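Long-range contacts in putative sugar ABC transporter, substrate-binding protein (Clostridium phytofermentans, PDB 4WZZ), which binds L-rhamnose in a pocket between its two lobes and probably delivers it to an ABC transporter for uptake: residues A[118-122]-A[188-192]; A[179-185]-A[212-218]. All coordinates share one frame; numbering follows the deposited sequence.

In the fold
The two contacts interleave along the chain. Strand 179-185 of contact 2 ends just before 188-192 of contact 1, and helix 191-203 then leads back to strand 212-219, so the segments alternate in sequence. Their centres lie about 20 Å apart, and they do not touch otherwise. Contact 1 joins the loop after strand 114-117 of one sheet to the start of helix 191-203, which belongs to the other lobe. It holds Asn192, a residue of the rhamnose pocket. Contact 2 lies within the parallel sheet of that second lobe. Its Ser185 side chain is about 8 Å from the bound sugar.

Contact 1 of 2, residues A[118-122]-A[188-192]; sequences AANDT and STATN. With RAM (alpha-L-rhamnopyranose), chain B.
Thr189 makes a direct hydrogen bond to the other segment: its OG1 donates to Asn120 O at 2.7 Å. The hydroxyl meets this carbonyl almost head-on, with a C=O...donor angle of 170°. A chi1 of 53° sets OG1 between the backbone N and carbonyl carbon of Thr189. A second polar pair is Thr122 OG1 and Thr191 OG1, 2.9 Å apart. Thr191 OG1 is also hydrogen-bonded to Ala145 O.

One water links the backbones. It accepts from Thr122 N at 3.0 Å and donates to Thr189 O at 2.7 Å. A CA-H...O contact from Asp121 CA to Thr189 O, 3.5 Å long, uses the same carbonyl.

Van der Waals contacts are few. The methyls Thr122 CG2 and Thr191 CG2 form an apolar pair at 3.8 Å, on side chains that cross at about a right angle. Asp121 OD2 lies beside Thr189 CG2, while OD1 takes the backbone N-H groups of Asp123 and Ala124.

Ala190 is the N-cap of helix 191-203. In its first turn, Asn192 ND2 donates to rhamnose O3 at 2.9 Å, and Lys62 NZ bonds both Asn192 OD1 and the sugar. The contact thus joins the two lobes beside the bound sugar, consistent with the closed form of periplasmic binding proteins.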
ATOM      1  N   ALA A 118      -1.779   7.334   6.250  1.00 13.79           N
ATOM      2  CA  ALA A 118      -1.887   6.671   4.955  1.00 13.23           C
ATOM      3  C   ALA A 118      -3.069   7.296   4.239  1.00 13.33           C
ATOM      4  O   ALA A 118      -4.230   7.027   4.575  1.00 14.97           O
ATOM      5  CB  ALA A 118      -2.103   5.185   5.132  1.00 12.82           C
ATOM      6  N   ALA A 119      -2.767   8.167   3.278  1.00 14.70           N
ATOM      7  CA  ALA A 119      -3.756   9.083   2.732  1.00 14.24           C
ATOM      8  C   ALA A 119      -4.788   8.452   1.835  1.00 16.28           C
ATOM      9  O   ALA A 119      -4.456   7.671   0.941  1.00 16.60           O
ATOM     10  CB  ALA A 119      -3.045  10.214   1.951  1.00 17.12           C
ATOM     11  N   ASN A 120      -6.043   8.824   2.054  1.00 14.27           N
ATOM     12  CA  ASN A 120      -7.138   8.407   1.173  1.00 13.67           C
ATOM     13  C   ASN A 120      -7.339   9.364   0.011  1.00 17.49           C
ATOM     14  O   ASN A 120      -8.111   9.090  -0.914  1.00 14.83           O
ATOM     15  CB  ASN A 120      -8.434   8.280   1.958  1.00 14.40           C
ATOM     16  CG  ASN A 120      -8.435   7.076   2.876  1.00 18.70           C
ATOM     17  OD1 ASN A 120      -7.776   6.076   2.600  1.00 15.51           O
ATOM     18  ND2 ASN A 120      -9.170   7.164   3.969  1.00 14.21           N
ATOM     19  N   ASP A 121      -6.635  10.487   0.056  1.00 17.51           N
ATOM     20  CA  ASP A 121      -6.681  11.484  -1.014  1.00 17.60           C
ATOM     21  C   ASP A 121      -5.404  12.292  -0.881  1.00 19.99           C
ATOM     22  O   ASP A 121      -4.940  12.566   0.238  1.00 20.62           O
ATOM     23  CB  ASP A 121      -7.910  12.377  -0.865  1.00 20.42           C
ATOM     24  CG  ASP A 121      -8.089  13.360  -2.040  1.00 25.33           C
ATOM     25  OD1 ASP A 121      -7.347  14.366  -2.120  1.00 27.19           O
ATOM     26  OD2 ASP A 121      -8.997  13.128  -2.862  1.00 25.54           O
ATOM     27  N   THR A 122      -4.827  12.666  -2.015  1.00 19.61           N
ATOM     28  CA  THR A 122      -3.505  13.241  -2.008  1.00 21.66           C
ATOM     29  C   THR A 122      -3.539  14.678  -1.480  1.00 22.34           C
ATOM     30  O   THR A 122      -2.588  15.136  -0.835  1.00 26.90           O
ATOM     31  CB  THR A 122      -2.922  13.221  -3.426  1.00 29.76           C
ATOM     32  OG1 THR A 122      -3.298  11.985  -4.062  1.00 34.23           O
ATOM     33  CG2 THR A 122      -1.421  13.334  -3.375  1.00 31.20           C
ATOM     34  N   SER A 188     -10.758   5.543  -5.830  1.00 17.59           N
ATOM     35  CA  SER A 188     -10.303   6.302  -6.984  1.00 14.40           C
ATOM     36  C   SER A 188      -9.392   7.470  -6.606  1.00 14.55           C
ATOM     37  O   SER A 188      -8.685   8.004  -7.449  1.00 15.94           O
ATOM     38  CB  SER A 188     -11.509   6.815  -7.778  1.00 19.02           C
ATOM     39  OG  SER A 188     -12.235   7.785  -7.025  1.00 16.84           O
ATOM     40  N   THR A 189      -9.427   7.868  -5.333  1.00 14.93           N
ATOM     41  CA  THR A 189      -8.605   8.952  -4.837  1.00 15.41           C
ATOM     42  C   THR A 189      -7.326   8.503  -4.131  1.00 14.83           C
ATOM     43  O   THR A 189      -6.504   9.352  -3.762  1.00 15.39           O
ATOM     44  CB  THR A 189      -9.410   9.790  -3.830  1.00 16.21           C
ATOM     45  OG1 THR A 189      -9.947   8.922  -2.828  1.00 17.81           O
ATOM     46  CG2 THR A 189     -10.556  10.508  -4.543  1.00 20.67           C
ATOM     47  N   ALA A 190      -7.136   7.195  -3.966  1.00 14.08           N
ATOM     48  CA  ALA A 190      -6.011   6.690  -3.194  1.00 15.96           C
ATOM     49  C   ALA A 190      -4.707   6.981  -3.903  1.00 13.96           C
ATOM     50  O   ALA A 190      -4.482   6.574  -5.041  1.00 13.16           O
ATOM     51  CB  ALA A 190      -6.151   5.190  -2.976  1.00 13.71           C
ATOM     52  N   THR A 191      -3.833   7.695  -3.221  1.00 14.26           N
ATOM     53  CA  THR A 191      -2.576   8.097  -3.822  1.00 14.20           C
ATOM     54  C   THR A 191      -1.752   6.926  -4.289  1.00 13.36           C
ATOM     55  O   THR A 191      -1.190   6.973  -5.383  1.00 13.55           O
ATOM     56  CB  THR A 191      -1.745   8.929  -2.810  1.00 15.10           C
ATOM     57  OG1 THR A 191      -2.620   9.877  -2.199  1.00 15.99           O
ATOM     58  CG2 THR A 191      -0.582   9.611  -3.507  1.00 19.96           C
ATOM     59  N   ASN A 192      -1.637   5.889  -3.458  1.00 12.64           N
ATOM     60  CA  ASN A 192      -0.765   4.783  -3.837  1.00 13.42           C
ATOM     61  C   ASN A 192      -1.260   4.022  -5.056  1.00 12.18           C
ATOM     62  O   ASN A 192      -0.496   3.828  -6.013  1.00 11.79           O
ATOM     63  CB  ASN A 192      -0.421   3.832  -2.662  1.00 13.19           C
ATOM     64  CG  ASN A 192      -1.623   3.278  -1.937  1.00 13.04           C
ATOM     65  OD1 ASN A 192      -2.771   3.648  -2.186  1.00 11.24           O
ATOM     66  ND2 ASN A 192      -1.350   2.380  -0.982  1.00 11.97           N
TER
HETATM   67  C1  RAM B 401      -4.716  -2.203   0.520  1.00  9.99           C
HETATM   68  C2  RAM B 401      -4.547  -0.716   0.805  1.00  9.31           C
HETATM   69  C3  RAM B 401      -3.080  -0.316   0.967  1.00  9.34           C
HETATM   70  C4  RAM B 401      -2.228  -0.885  -0.162  1.00  8.93           C
HETATM   71  C5  RAM B 401      -2.474  -2.385  -0.313  1.00  6.38           C
HETATM   72  C6  RAM B 401      -1.717  -2.965  -1.497  1.00  7.27           C
HETATM   73  O1  RAM B 401      -4.422  -2.916   1.670  1.00 14.55           O
HETATM   74  O2  RAM B 401      -5.138  -0.052  -0.270  1.00  9.58           O
HETATM   75  O3  RAM B 401      -3.041   1.107   1.023  1.00  9.79           O
HETATM   76  O4  RAM B 401      -0.859  -0.636   0.101  1.00  8.74           O
HETATM   77  O5  RAM B 401      -3.838  -2.653  -0.497  1.00  8.18           O
HETATM   78  O   HOH W   1      -6.207  11.867  -4.605  1.00 27.18           O

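Contact 2 of 2, residues A[179-185]-A[212-218]; sequences GDWAVLS and LNLIGVY
Trp181 and Leu214 are paired on neighbouring parallel strands, and the leucine packs over one face of the indole. The leucine can be followed outward. Its CB sits 3.8 Å from Trp181 CE2 and equally near CZ2. CG, anti to the backbone N, continues over the benzene part, near CZ2. There the chain forks. CD1 lies 3.6 Å from the centroid of the six-membered ring and only 3° off its normal, a CH-pi contact. The same methyl also lies by Trp181 O and touches Val183 CG2 at 4.0 Å. The other methyl, CD2, reaches the rim at CZ2 and CH2. Met168 and Ile171 of helix 160-174 also touch the indole.

Further along this face, Val183 and Val217 lie side by side, pointing the same way. Ile197 of helix 191-203 packs on both.

The other face begins with Asp180 and Asn213. Asn213 ND2 donates to Asp180 OD1 at 3.2 Å, from above the carboxylate plane. Ala182 CB then meets Ile215 CG1 at 3.6 Å. Tyr218 follows, and helix 224-237 packs against it.

Backbone bonds run the whole length. Trp181 N donates to Asn213 O, and Trp181 O accepts from Ile215 N at 2.8 Å in a nearly straight bond (176°). The next bond, from Val183 N, goes to Gly216 O. The partners shift by one residue here, a beta bulge. Gly216 has positive phi, a backbone shape suited to glycine. Beyond it, Val183 O and Ser185 N bond to Tyr218 N and O.

The strands run the same way, 35° apart, and helix 191-203 connects them. This is a beta-alpha-beta crossover at the edge of the parallel sheet in one lobe of a periplasmic binding protein.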
ATOM      1  N   GLY A 179      -3.356  -9.954 -25.075  1.00 17.28           N
ATOM      2  CA  GLY A 179      -4.727 -10.033 -24.606  1.00 18.50           C
ATOM      3  C   GLY A 179      -5.172  -8.862 -23.771  1.00 15.10           C
ATOM      4  O   GLY A 179      -4.382  -7.971 -23.434  1.00 14.82           O
ATOM      5  N   ASP A 180      -6.451  -8.899 -23.412  1.00 14.72           N
ATOM      6  CA  ASP A 180      -7.068  -7.836 -22.648  1.00 14.67           C
ATOM      7  C   ASP A 180      -6.833  -8.041 -21.167  1.00 12.41           C
ATOM      8  O   ASP A 180      -6.790  -9.177 -20.672  1.00 12.50           O
ATOM      9  CB  ASP A 180      -8.566  -7.812 -22.895  1.00 13.81           C
ATOM     10  CG  ASP A 180      -8.939  -7.430 -24.311  1.00 24.42           C
ATOM     11  OD1 ASP A 180      -8.177  -6.733 -25.012  1.00 22.24           O
ATOM     12  OD2 ASP A 180     -10.037  -7.835 -24.715  1.00 29.04           O
ATOM     13  N   TRP A 181      -6.657  -6.939 -20.444  1.00 12.16           N
ATOM     14  CA  TRP A 181      -6.540  -7.011 -19.007  1.00 11.48           C
ATOM     15  C   TRP A 181      -7.192  -5.773 -18.408  1.00 11.34           C
ATOM     16  O   TRP A 181      -7.504  -4.807 -19.111  1.00 12.03           O
ATOM     17  CB  TRP A 181      -5.084  -7.171 -18.570  1.00 10.94           C
ATOM     18  CG  TRP A 181      -4.183  -6.009 -18.899  1.00 11.34           C
ATOM     19  CD1 TRP A 181      -3.673  -5.680 -20.120  1.00 13.47           C
ATOM     20  CD2 TRP A 181      -3.697  -5.033 -17.981  1.00 11.28           C
ATOM     21  NE1 TRP A 181      -2.882  -4.559 -20.008  1.00 12.56           N
ATOM     22  CE2 TRP A 181      -2.869  -4.155 -18.703  1.00 11.72           C
ATOM     23  CE3 TRP A 181      -3.857  -4.838 -16.609  1.00 12.50           C
ATOM     24  CZ2 TRP A 181      -2.235  -3.066 -18.100  1.00 11.76           C
ATOM     25  CZ3 TRP A 181      -3.204  -3.790 -16.011  1.00 10.53           C
ATOM     26  CH2 TRP A 181      -2.409  -2.906 -16.761  1.00 11.17           C
ATOM     27  N   ALA A 182      -7.467  -5.841 -17.114  1.00 10.70           N
ATOM     28  CA  ALA A 182      -8.124  -4.753 -16.414  1.00 10.75           C
ATOM     29  C   ALA A 182      -7.499  -4.545 -15.043  1.00 10.52           C
ATOM     30  O   ALA A 182      -6.908  -5.454 -14.475  1.00  9.56           O
ATOM     31  CB  ALA A 182      -9.622  -5.032 -16.263  1.00 12.38           C
ATOM     32  N   VAL A 183      -7.626  -3.323 -14.531  1.00 10.34           N
ATOM     33  CA  VAL A 183      -7.222  -3.024 -13.166  1.00  9.89           C
ATOM     34  C   VAL A 183      -8.444  -2.949 -12.265  1.00 10.49           C
ATOM     35  O   VAL A 183      -9.424  -2.265 -12.578  1.00 10.57           O
ATOM     36  CB  VAL A 183      -6.519  -1.675 -13.075  1.00 10.31           C
ATOM     37  CG1 VAL A 183      -6.275  -1.302 -11.617  1.00 10.73           C
ATOM     38  CG2 VAL A 183      -5.218  -1.707 -13.914  1.00 11.42           C
ATOM     39  N   LEU A 184      -8.374  -3.657 -11.146  1.00  9.15           N
ATOM     40  CA  LEU A 184      -9.339  -3.497 -10.066  1.00  9.06           C
ATOM     41  C   LEU A 184      -8.578  -2.792  -8.961  1.00  9.15           C
ATOM     42  O   LEU A 184      -7.729  -3.391  -8.284  1.00  8.47           O
ATOM     43  CB  LEU A 184      -9.844  -4.852  -9.560  1.00 10.22           C
ATOM     44  CG  LEU A 184     -10.728  -4.800  -8.318  1.00 10.33           C
ATOM     45  CD1 LEU A 184     -11.999  -4.028  -8.613  1.00 12.44           C
ATOM     46  CD2 LEU A 184     -11.067  -6.223  -7.826  1.00 11.61           C
ATOM     47  N   SER A 185      -8.861  -1.499  -8.829  1.00  9.50           N
ATOM     48  CA  SER A 185      -8.167  -0.664  -7.854  1.00  9.59           C
ATOM     49  C   SER A 185      -8.952  -0.578  -6.543  1.00 10.31           C
ATOM     50  O   SER A 185      -9.971  -1.272  -6.341  1.00  9.87           O
ATOM     51  CB  SER A 185      -7.969   0.733  -8.437  1.00 10.35           C
ATOM     52  OG  SER A 185      -7.043   1.466  -7.671  1.00 10.80           O
ATOM     53  N   LEU A 212      -0.699  -6.384 -25.412  1.00 15.92           N
ATOM     54  CA  LEU A 212      -1.618  -6.303 -24.281  1.00 15.83           C
ATOM     55  C   LEU A 212      -2.542  -5.119 -24.485  1.00 18.24           C
ATOM     56  O   LEU A 212      -2.153  -4.122 -25.088  1.00 18.06           O
ATOM     57  CB  LEU A 212      -0.829  -6.119 -22.983  1.00 13.16           C
ATOM     58  CG  LEU A 212       0.106  -7.256 -22.574  1.00 18.35           C
ATOM     59  CD1 LEU A 212       0.888  -6.893 -21.315  1.00 16.32           C
ATOM     60  CD2 LEU A 212      -0.697  -8.523 -22.339  1.00 19.44           C
ATOM     61  N   ASN A 213      -3.771  -5.223 -23.997  1.00 16.22           N
ATOM     62  CA  ASN A 213      -4.706  -4.112 -24.068  1.00 12.96           C
ATOM     63  C   ASN A 213      -5.367  -3.896 -22.715  1.00 14.48           C
ATOM     64  O   ASN A 213      -6.095  -4.756 -22.229  1.00 14.21           O
ATOM     65  CB  ASN A 213      -5.755  -4.368 -25.133  1.00 16.57           C
ATOM     66  CG  ASN A 213      -6.763  -3.231 -25.242  1.00 27.39           C
ATOM     67  OD1 ASN A 213      -6.401  -2.078 -25.520  1.00 28.63           O
ATOM     68  ND2 ASN A 213      -8.029  -3.543 -25.016  1.00 28.38           N
ATOM     69  N   LEU A 214      -5.102  -2.743 -22.113  1.00 14.91           N
ATOM     70  CA  LEU A 214      -5.727  -2.357 -20.856  1.00 11.71           C
ATOM     71  C   LEU A 214      -7.130  -1.834 -21.138  1.00 15.95           C
ATOM     72  O   LEU A 214      -7.295  -0.808 -21.817  1.00 15.99           O
ATOM     73  CB  LEU A 214      -4.891  -1.285 -20.153  1.00 14.41           C
ATOM     74  CG  LEU A 214      -5.527  -0.713 -18.887  1.00 12.91           C
ATOM     75  CD1 LEU A 214      -5.900  -1.799 -17.845  1.00 10.53           C
ATOM     76  CD2 LEU A 214      -4.600   0.312 -18.264  1.00 14.40           C
ATOM     77  N   ILE A 215      -8.146  -2.544 -20.656  1.00 10.74           N
ATOM     78  CA  ILE A 215      -9.531  -2.153 -20.941  1.00 13.67           C
ATOM     79  C   ILE A 215     -10.011  -1.020 -20.066  1.00 21.68           C
ATOM     80  O   ILE A 215     -10.925  -0.300 -20.442  1.00 23.34           O
ATOM     81  CB  ILE A 215     -10.512  -3.335 -20.863  1.00 23.21           C
ATOM     82  CG1 ILE A 215     -10.717  -3.792 -19.431  1.00 27.74           C
ATOM     83  CG2 ILE A 215     -10.030  -4.470 -21.736  1.00 26.87           C
ATOM     84  CD1 ILE A 215     -11.690  -4.962 -19.319  1.00 28.42           C
ATOM     85  N   GLY A 216      -9.402  -0.860 -18.900  1.00 16.13           N
ATOM     86  CA  GLY A 216      -9.753   0.222 -18.022  1.00 17.14           C
ATOM     87  C   GLY A 216      -9.517  -0.077 -16.569  1.00 17.99           C
ATOM     88  O   GLY A 216      -9.052  -1.169 -16.213  1.00 12.92           O
ATOM     89  N   VAL A 217      -9.852   0.911 -15.748  1.00 14.32           N
ATOM     90  CA  VAL A 217      -9.654   0.861 -14.311  1.00 10.32           C
ATOM     91  C   VAL A 217     -11.001   0.891 -13.609  1.00 13.37           C
ATOM     92  O   VAL A 217     -11.834   1.793 -13.858  1.00 15.01           O
ATOM     93  CB  VAL A 217      -8.812   2.051 -13.808  1.00 13.86           C
ATOM     94  CG1 VAL A 217      -8.599   1.938 -12.294  1.00 15.99           C
ATOM     95  CG2 VAL A 217      -7.486   2.116 -14.554  1.00 17.30           C
ATOM     96  N   TYR A 218     -11.196  -0.082 -12.725  1.00 10.98           N
ATOM     97  CA  TYR A 218     -12.404  -0.214 -11.914  1.00 11.22           C
ATOM     98  C   TYR A 218     -12.062   0.014 -10.448  1.00 14.63           C
ATOM     99  O   TYR A 218     -10.948  -0.264 -10.033  1.00 14.84           O
ATOM    100  CB  TYR A 218     -13.013  -1.606 -12.079  1.00 13.31           C
ATOM    101  CG  TYR A 218     -13.526  -1.900 -13.482  1.00 14.22           C
ATOM    102  CD1 TYR A 218     -12.643  -2.072 -14.543  1.00 13.46           C
ATOM    103  CD2 TYR A 218     -14.885  -2.013 -13.738  1.00 20.49           C
ATOM    104  CE1 TYR A 218     -13.100  -2.349 -15.825  1.00 15.59           C
ATOM    105  CE2 TYR A 218     -15.352  -2.285 -15.015  1.00 17.77           C
ATOM    106  CZ  TYR A 218     -14.461  -2.441 -16.050  1.00 22.27           C
ATOM    107  OH  TYR A 218     -14.940  -2.716 -17.309  1.00 23.71           O
TER